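Local coordinates for PmbA-related protein (Thermotoga maritima, PDB 1VL4) that belongs to the PmbA/TldD family, whose members are generally assigned metallopeptidase activity, and is a putative modulator of DNA gyrase, at residues A[228-233]-A[404-409]; A[368-373]-A[388-393]; A[413-418]-A[440-445]. All coordinates share one frame; numbering follows the deposited sequence.

Contact 1: A[228-233]-A[404-409]; sequences KTIPSG and EDITIS
The carbonyl oxygen of E404 takes a short hydrogen bond from the hydroxyl of T229, OG1 to O 2.5 Å, and the CA of T229 adds a CA-H...O contact to the same oxygen at 3.5 Å. The hydroxyl lies anti to its own backbone nitrogen (chi1 -150°), which places it against E404 O; T229 OG1 also lies 3.4 Å from D405 O, a near approach. One residue back, the chain is tied a second time: E404 N donates to K228 O at 2.8 Å. The side chain of E404 folds back alongside the backbone of K228, its CG 3.7 Å from K228 N, while OE1 reaches outside the pair to a salt bridge with R194. Beyond D405, where the chain turns a corner into strand 406-411, I230 CG1 and I406 CG2 meet at 4.4 Å, a light apolar touch beside the polar pair. The contact thus pins the loop that leads into strand 233-239 against the turn ahead of strand 406-411. E404 is gripped through its N-H, its carbonyl and its carboxylate, so polar bonds on three of its groups hold this surface corner, with one light apolar touch beside them.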
# COMPACT_ATOMS: atom_id res chain seq x y z
N LYS A 228 32.29 7.92 -8.86
CA LYS A 228 32.56 7.86 -10.29
C LYS A 228 31.79 6.64 -10.75
O LYS A 228 31.55 5.73 -9.96
CB LYS A 228 34.05 7.67 -10.54
CG LYS A 228 34.93 8.72 -9.87
CD LYS A 228 36.42 8.49 -10.11
CE LYS A 228 36.86 8.90 -11.51
NZ LYS A 228 36.64 10.36 -11.81
N THR A 229 31.41 6.58 -12.01
CA THR A 229 30.74 5.36 -12.47
C THR A 229 31.86 4.43 -12.94
O THR A 229 33.03 4.81 -12.92
CB THR A 229 29.62 5.63 -13.54
OG1 THR A 229 28.60 4.61 -13.44
CG2 THR A 229 30.21 5.69 -14.97
N ILE A 230 31.51 3.20 -13.28
CA ILE A 230 32.50 2.25 -13.76
C ILE A 230 31.98 1.60 -15.03
O ILE A 230 30.78 1.71 -15.33
CB ILE A 230 32.82 1.15 -12.69
CG1 ILE A 230 31.61 0.24 -12.47
CG2 ILE A 230 33.32 1.78 -11.39
CD1 ILE A 230 31.92 -0.94 -11.55
N PRO A 231 32.88 0.94 -15.78
CA PRO A 231 32.45 0.24 -16.96
C PRO A 231 31.53 -0.93 -16.66
O PRO A 231 31.73 -1.69 -15.68
CB PRO A 231 33.79 -0.21 -17.62
CG PRO A 231 34.84 0.64 -17.01
CD PRO A 231 34.34 0.88 -15.61
N SER A 232 30.50 -1.07 -17.47
CA SER A 232 29.64 -2.22 -17.36
C SER A 232 30.51 -3.43 -17.51
O SER A 232 31.37 -3.49 -18.39
CB SER A 232 28.59 -2.24 -18.46
OG SER A 232 27.69 -1.17 -18.29
N GLY A 233 30.30 -4.41 -16.65
CA GLY A 233 31.06 -5.63 -16.76
C GLY A 233 30.67 -6.57 -15.64
O GLY A 233 29.77 -6.29 -14.87
N GLU A 404 28.95 5.63 -8.83
CA GLU A 404 27.74 6.29 -9.32
C GLU A 404 26.94 5.47 -10.29
O GLU A 404 27.51 4.82 -11.19
CB GLU A 404 28.12 7.50 -10.18
CG GLU A 404 28.68 8.67 -9.46
CD GLU A 404 28.25 9.94 -10.11
OE1 GLU A 404 27.04 10.25 -10.01
OE2 GLU A 404 29.11 10.63 -10.71
N ASP A 405 25.63 5.59 -10.18
CA ASP A 405 24.74 5.25 -11.27
C ASP A 405 25.01 3.85 -11.74
O ASP A 405 25.36 3.61 -12.89
CB ASP A 405 24.97 6.23 -12.43
CG ASP A 405 24.65 7.66 -12.06
OD1 ASP A 405 23.61 7.89 -11.39
OD2 ASP A 405 25.43 8.55 -12.46
N ILE A 406 24.90 2.90 -10.82
CA ILE A 406 25.06 1.51 -11.22
C ILE A 406 23.80 0.69 -11.00
O ILE A 406 23.00 0.96 -10.11
CB ILE A 406 26.28 0.84 -10.55
CG1 ILE A 406 26.25 1.03 -9.03
CG2 ILE A 406 27.56 1.38 -11.18
CD1 ILE A 406 27.04 -0.03 -8.30
N THR A 407 23.65 -0.30 -11.87
CA THR A 407 22.63 -1.30 -11.76
C THR A 407 23.31 -2.65 -11.60
O THR A 407 24.31 -2.95 -12.25
CB THR A 407 21.74 -1.29 -13.03
OG1 THR A 407 20.95 -0.10 -13.04
CG2 THR A 407 20.81 -2.51 -13.08
N ILE A 408 22.76 -3.47 -10.72
CA ILE A 408 23.15 -4.85 -10.67
C ILE A 408 22.01 -5.69 -11.14
O ILE A 408 20.83 -5.35 -10.93
CB ILE A 408 23.58 -5.29 -9.24
CG1 ILE A 408 22.49 -5.02 -8.22
CG2 ILE A 408 24.90 -4.60 -8.84
CD1 ILE A 408 22.77 -5.66 -6.91
N SER A 409 22.37 -6.81 -11.78
CA SER A 409 21.40 -7.77 -12.24
C SER A 409 21.93 -9.19 -12.13
O SER A 409 23.13 -9.43 -12.10
CB SER A 409 21.03 -7.46 -13.68
OG SER A 409 22.13 -7.72 -14.50

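Contact 2: A[368-373]-A[388-393]; sequences ITEVEG and FAKGYW
A classic beta bulge interrupts the antiparallel pairing of strands 365-372 and 384-395, with T369 and E370 together facing K390 in the mixed sheet. K390 O accepts from T369 N at 2.8 Å and, weakly, from E370 N at 3.5 Å; K390 N returns a nearly straight bond to E370 O at 2.9 Å (168° at the hydrogen). Past the bulge the register is regular, and E372 N binds F388 O at 3.0 Å. With chi1 at 53°, T369 OG1 sits between its backbone N and carbonyl carbon, on the side of K390 O, and CG2 lies opposite the carbonyl carbon. This methyl meets the edge of the Y392 ring near its plane, CG2 3.5 Å from CE1, the two side chains crossing at about a right angle. A water bridges T369 OG1 and Y392 OH, and the phenol is also hydrogen-bonded to S223. On the face of E370, E372 and K390, the lysine chain runs past E372 with CD 3.8 Å from OE2; NZ lies 4.2 Å from that oxygen, beyond a salt bridge, and is hydrogen-bonded to S195. The E370 carboxylate makes a salt bridge with R240. On the other face, A389 CB touches I368 CG2 and V371 CG1. One carbonyl therefore serves two successive N-H groups unequally, and the ammonium of K390 and the carboxylate of E370 find partners outside the two strands, with E372 probably adding a modest attraction for K390.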
# COMPACT_ATOMS: atom_id res chain seq x y z
N ILE A 368 28.70 -3.36 -2.73
CA ILE A 368 27.35 -2.83 -2.84
C ILE A 368 26.77 -2.74 -1.44
O ILE A 368 26.67 -3.74 -0.72
CB ILE A 368 26.50 -3.66 -3.83
CG1 ILE A 368 26.85 -3.19 -5.24
CG2 ILE A 368 24.96 -3.48 -3.60
CD1 ILE A 368 26.67 -4.21 -6.22
N THR A 369 26.40 -1.51 -1.07
CA THR A 369 25.92 -1.18 0.28
C THR A 369 24.41 -1.03 0.38
O THR A 369 23.87 -1.22 1.44
CB THR A 369 26.52 0.13 0.79
OG1 THR A 369 26.28 1.17 -0.18
CG2 THR A 369 28.03 -0.03 1.02
N GLU A 370 23.76 -0.67 -0.72
CA GLU A 370 22.30 -0.54 -0.75
C GLU A 370 21.79 -0.91 -2.13
O GLU A 370 22.47 -0.68 -3.15
CB GLU A 370 21.87 0.89 -0.42
CG GLU A 370 22.52 1.49 0.87
CD GLU A 370 22.00 0.85 2.14
OE1 GLU A 370 20.99 0.09 2.08
OE2 GLU A 370 22.61 1.11 3.22
N VAL A 371 20.60 -1.52 -2.16
CA VAL A 371 19.83 -1.73 -3.41
C VAL A 371 18.45 -1.04 -3.35
O VAL A 371 17.88 -0.85 -2.30
CB VAL A 371 19.65 -3.24 -3.71
CG1 VAL A 371 20.96 -3.87 -4.14
CG2 VAL A 371 19.08 -3.99 -2.50
N GLU A 372 17.91 -0.66 -4.50
CA GLU A 372 16.66 0.08 -4.57
C GLU A 372 15.82 -0.50 -5.69
O GLU A 372 16.36 -0.98 -6.71
CB GLU A 372 16.93 1.57 -4.87
CG GLU A 372 17.54 2.36 -3.66
CD GLU A 372 19.07 2.57 -3.70
OE1 GLU A 372 19.67 2.70 -4.79
OE2 GLU A 372 19.67 2.64 -2.60
N GLY A 373 14.50 -0.44 -5.49
CA GLY A 373 13.54 -0.80 -6.53
C GLY A 373 13.19 -2.27 -6.56
O GLY A 373 12.99 -2.83 -7.63
N PHE A 388 18.75 -0.90 -9.20
CA PHE A 388 19.64 0.20 -8.95
C PHE A 388 20.37 -0.06 -7.65
O PHE A 388 19.83 -0.70 -6.75
CB PHE A 388 18.89 1.52 -8.84
CG PHE A 388 18.21 1.94 -10.09
CD1 PHE A 388 16.93 1.48 -10.39
CD2 PHE A 388 18.81 2.82 -10.96
CE1 PHE A 388 16.29 1.88 -11.55
CE2 PHE A 388 18.17 3.23 -12.10
CZ PHE A 388 16.91 2.75 -12.39
N ALA A 389 21.60 0.41 -7.55
CA ALA A 389 22.43 0.10 -6.39
C ALA A 389 23.41 1.23 -6.06
O ALA A 389 23.66 2.12 -6.89
CB ALA A 389 23.19 -1.22 -6.62
N LYS A 390 23.90 1.20 -4.82
CA LYS A 390 24.95 2.11 -4.34
C LYS A 390 26.12 1.25 -3.86
O LYS A 390 25.91 0.19 -3.29
CB LYS A 390 24.44 2.90 -3.13
CG LYS A 390 23.54 4.12 -3.44
CD LYS A 390 22.86 4.59 -2.14
CE LYS A 390 22.54 6.07 -2.16
NZ LYS A 390 21.36 6.41 -3.05
N GLY A 391 27.33 1.74 -4.04
CA GLY A 391 28.51 1.04 -3.58
C GLY A 391 29.81 1.79 -3.88
O GLY A 391 29.80 3.01 -4.09
N TYR A 392 30.91 1.02 -3.90
CA TYR A 392 32.27 1.53 -3.92
C TYR A 392 33.11 0.64 -4.83
O TYR A 392 32.77 -0.53 -5.02
CB TYR A 392 32.85 1.48 -2.48
CG TYR A 392 32.04 2.31 -1.52
CD1 TYR A 392 30.87 1.81 -0.98
CD2 TYR A 392 32.40 3.63 -1.20
CE1 TYR A 392 30.08 2.57 -0.14
CE2 TYR A 392 31.61 4.41 -0.33
CZ TYR A 392 30.46 3.87 0.20
OH TYR A 392 29.63 4.58 1.07
N TRP A 393 34.22 1.19 -5.32
CA TRP A 393 35.26 0.45 -6.03
C TRP A 393 36.37 0.15 -5.00
O TRP A 393 36.74 1.01 -4.19
CB TRP A 393 35.83 1.26 -7.20
CG TRP A 393 36.91 0.52 -7.92
CD1 TRP A 393 38.25 0.79 -7.91
CD2 TRP A 393 36.74 -0.68 -8.69
NE1 TRP A 393 38.92 -0.15 -8.66
CE2 TRP A 393 38.02 -1.08 -9.12
CE3 TRP A 393 35.64 -1.46 -9.05
CZ2 TRP A 393 38.21 -2.20 -9.92
CZ3 TRP A 393 35.85 -2.58 -9.83
CH2 TRP A 393 37.10 -2.94 -10.26
O HOH W 1 26.84 3.71 1.55

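Contact 3: A[413-418]-A[440-445]; sequences LDLLRK and EVLDVA
K418 holds both polar bonds of this contact, one through its backbone and one through its ammonium. NZ donates to V441 O at 2.7 Å, coming from above the carbonyl plane, 37° out of it. The backbone bond runs from E440 N to K418 O at 2.8 Å and is close to straight, 168° at the hydrogen. The lysine reaches its target by a bend at chi3 (-69°), after which CE lies 3.1 Å from V441 O and NZ ends above that carbonyl. Its aliphatic part is used too: CB packs against E440 CB at 4.0 Å, and the chain slants across V441, with CG1 3.9 Å from NZ and slightly farther from CD. The E440 CB bond points at the lysine, but its carboxylate takes no part. The carboxylate of D443 lies farther along the strand, its OD1 5.2 Å from K418 NZ, and may add a weak attraction, beyond salt-bridge distance. Deeper in, L415 and L442 meet through their CD1 methyls at 4.2 Å, a modest apolar touch between two buried side chains; L442 also rests on V237 of strand 233-239. K418 is the first residue to leave helical geometry, its N-H still bonded to D414 O, and the same residue carries both bonds to the strand. The arrangement is a helix C-terminus docked on the corner of a beta strand: strand 419-422, directly after helix 412-417, pairs antiparallel with strand 437-444 of the mixed sheet, and the E440-K418 bond lies where that pairing adjoins the helix end.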
# COMPACT_ATOMS: atom_id res chain seq x y z
N LEU A 413 19.20 -17.13 -7.32
CA LEU A 413 19.68 -18.48 -7.05
C LEU A 413 21.13 -18.63 -7.46
O LEU A 413 21.90 -19.23 -6.72
CB LEU A 413 18.81 -19.55 -7.71
CG LEU A 413 17.35 -19.60 -7.20
CD1 LEU A 413 16.58 -20.80 -7.80
CD2 LEU A 413 17.28 -19.58 -5.68
N ASP A 414 21.51 -18.06 -8.59
CA ASP A 414 22.91 -18.03 -9.01
C ASP A 414 23.77 -17.23 -8.05
O ASP A 414 24.88 -17.60 -7.77
CB ASP A 414 23.05 -17.41 -10.40
CG ASP A 414 22.53 -18.31 -11.51
OD1 ASP A 414 22.78 -19.54 -11.45
OD2 ASP A 414 21.88 -17.78 -12.44
N LEU A 415 23.26 -16.12 -7.56
CA LEU A 415 23.91 -15.38 -6.49
C LEU A 415 24.26 -16.29 -5.30
O LEU A 415 25.40 -16.28 -4.83
CB LEU A 415 23.00 -14.25 -6.01
CG LEU A 415 23.68 -13.22 -5.10
CD1 LEU A 415 23.15 -11.83 -5.37
CD2 LEU A 415 23.51 -13.59 -3.63
N LEU A 416 23.27 -17.06 -4.83
CA LEU A 416 23.45 -18.00 -3.74
C LEU A 416 24.54 -18.98 -4.06
O LEU A 416 25.31 -19.34 -3.16
CB LEU A 416 22.15 -18.77 -3.39
CG LEU A 416 21.01 -17.95 -2.78
CD1 LEU A 416 19.72 -18.79 -2.58
CD2 LEU A 416 21.43 -17.27 -1.48
N ARG A 417 24.60 -19.43 -5.33
CA ARG A 417 25.65 -20.35 -5.76
C ARG A 417 27.03 -19.73 -5.69
O ARG A 417 27.99 -20.44 -5.45
CB ARG A 417 25.46 -20.84 -7.22
CG ARG A 417 24.28 -21.75 -7.46
CD ARG A 417 24.51 -23.14 -6.91
NE ARG A 417 25.43 -23.91 -7.74
CZ ARG A 417 26.10 -24.98 -7.33
NH1 ARG A 417 26.90 -25.61 -8.18
NH2 ARG A 417 26.02 -25.42 -6.07
N LYS A 418 27.13 -18.44 -5.95
CA LYS A 418 28.40 -17.72 -6.04
C LYS A 418 28.80 -17.02 -4.75
O LYS A 418 29.78 -16.30 -4.72
CB LYS A 418 28.31 -16.71 -7.17
CG LYS A 418 28.20 -17.41 -8.54
CD LYS A 418 28.30 -16.45 -9.72
CE LYS A 418 27.10 -15.51 -9.84
NZ LYS A 418 27.25 -14.68 -11.10
N GLU A 440 31.25 -14.25 -5.95
CA GLU A 440 32.32 -14.46 -6.92
C GLU A 440 32.34 -13.46 -8.07
O GLU A 440 33.42 -12.89 -8.45
CB GLU A 440 32.22 -15.87 -7.50
CG GLU A 440 33.33 -16.25 -8.49
CD GLU A 440 34.63 -16.70 -7.84
OE1 GLU A 440 34.91 -16.30 -6.68
OE2 GLU A 440 35.38 -17.46 -8.51
N VAL A 441 31.19 -13.31 -8.70
CA VAL A 441 31.04 -12.34 -9.75
C VAL A 441 29.56 -12.01 -9.94
O VAL A 441 28.71 -12.87 -9.79
CB VAL A 441 31.74 -12.82 -11.08
CG1 VAL A 441 31.07 -14.05 -11.68
CG2 VAL A 441 31.77 -11.74 -12.11
N LEU A 442 29.27 -10.76 -10.26
CA LEU A 442 27.90 -10.35 -10.58
C LEU A 442 27.92 -9.38 -11.75
O LEU A 442 28.91 -8.69 -11.97
CB LEU A 442 27.31 -9.68 -9.36
CG LEU A 442 25.85 -9.88 -9.01
CD1 LEU A 442 25.47 -11.37 -8.83
CD2 LEU A 442 25.59 -9.04 -7.73
N ASP A 443 26.82 -9.34 -12.50
CA ASP A 443 26.67 -8.38 -13.59
C ASP A 443 26.37 -6.99 -13.05
O ASP A 443 25.38 -6.79 -12.35
CB ASP A 443 25.53 -8.78 -14.54
CG ASP A 443 25.83 -10.04 -15.31
OD1 ASP A 443 26.35 -11.01 -14.73
OD2 ASP A 443 25.56 -10.07 -16.53
N VAL A 444 27.24 -6.04 -13.39
CA VAL A 444 27.09 -4.65 -13.02
C VAL A 444 26.98 -3.80 -14.31
O VAL A 444 27.76 -4.00 -15.27
CB VAL A 444 28.31 -4.19 -12.19
CG1 VAL A 444 28.15 -2.73 -11.73
CG2 VAL A 444 28.54 -5.12 -10.99
N ALA A 445 26.05 -2.85 -14.35
CA ALA A 445 25.93 -1.94 -15.51
C ALA A 445 26.22 -0.50 -15.11
O ALA A 445 25.77 -0.07 -14.05
CB ALA A 445 24.55 -2.03 -16.09

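How the contacts relate
All three contacts reach the same mixed sheet. Contacts 1 and 2 lie with centres about 9 Å apart and touch directly: I406 O and A389 N are 3.0 Å apart, a probable backbone hydrogen bond, and I408 packs on I368 and V371. Contact 2 is nested, along the chain, inside the loop closed by contact 1. Contact 3 follows later, its centre about 15 Å from that of contact 1, and the two are joined through strand 437-444 and the residue after it: G233 N lies 2.9 Å from V444 O and T407 O 2.7 Å from A445 N, both probable hydrogen bonds. Contacts 2 and 3 do not touch, their nearest atoms being about 5 Å apart.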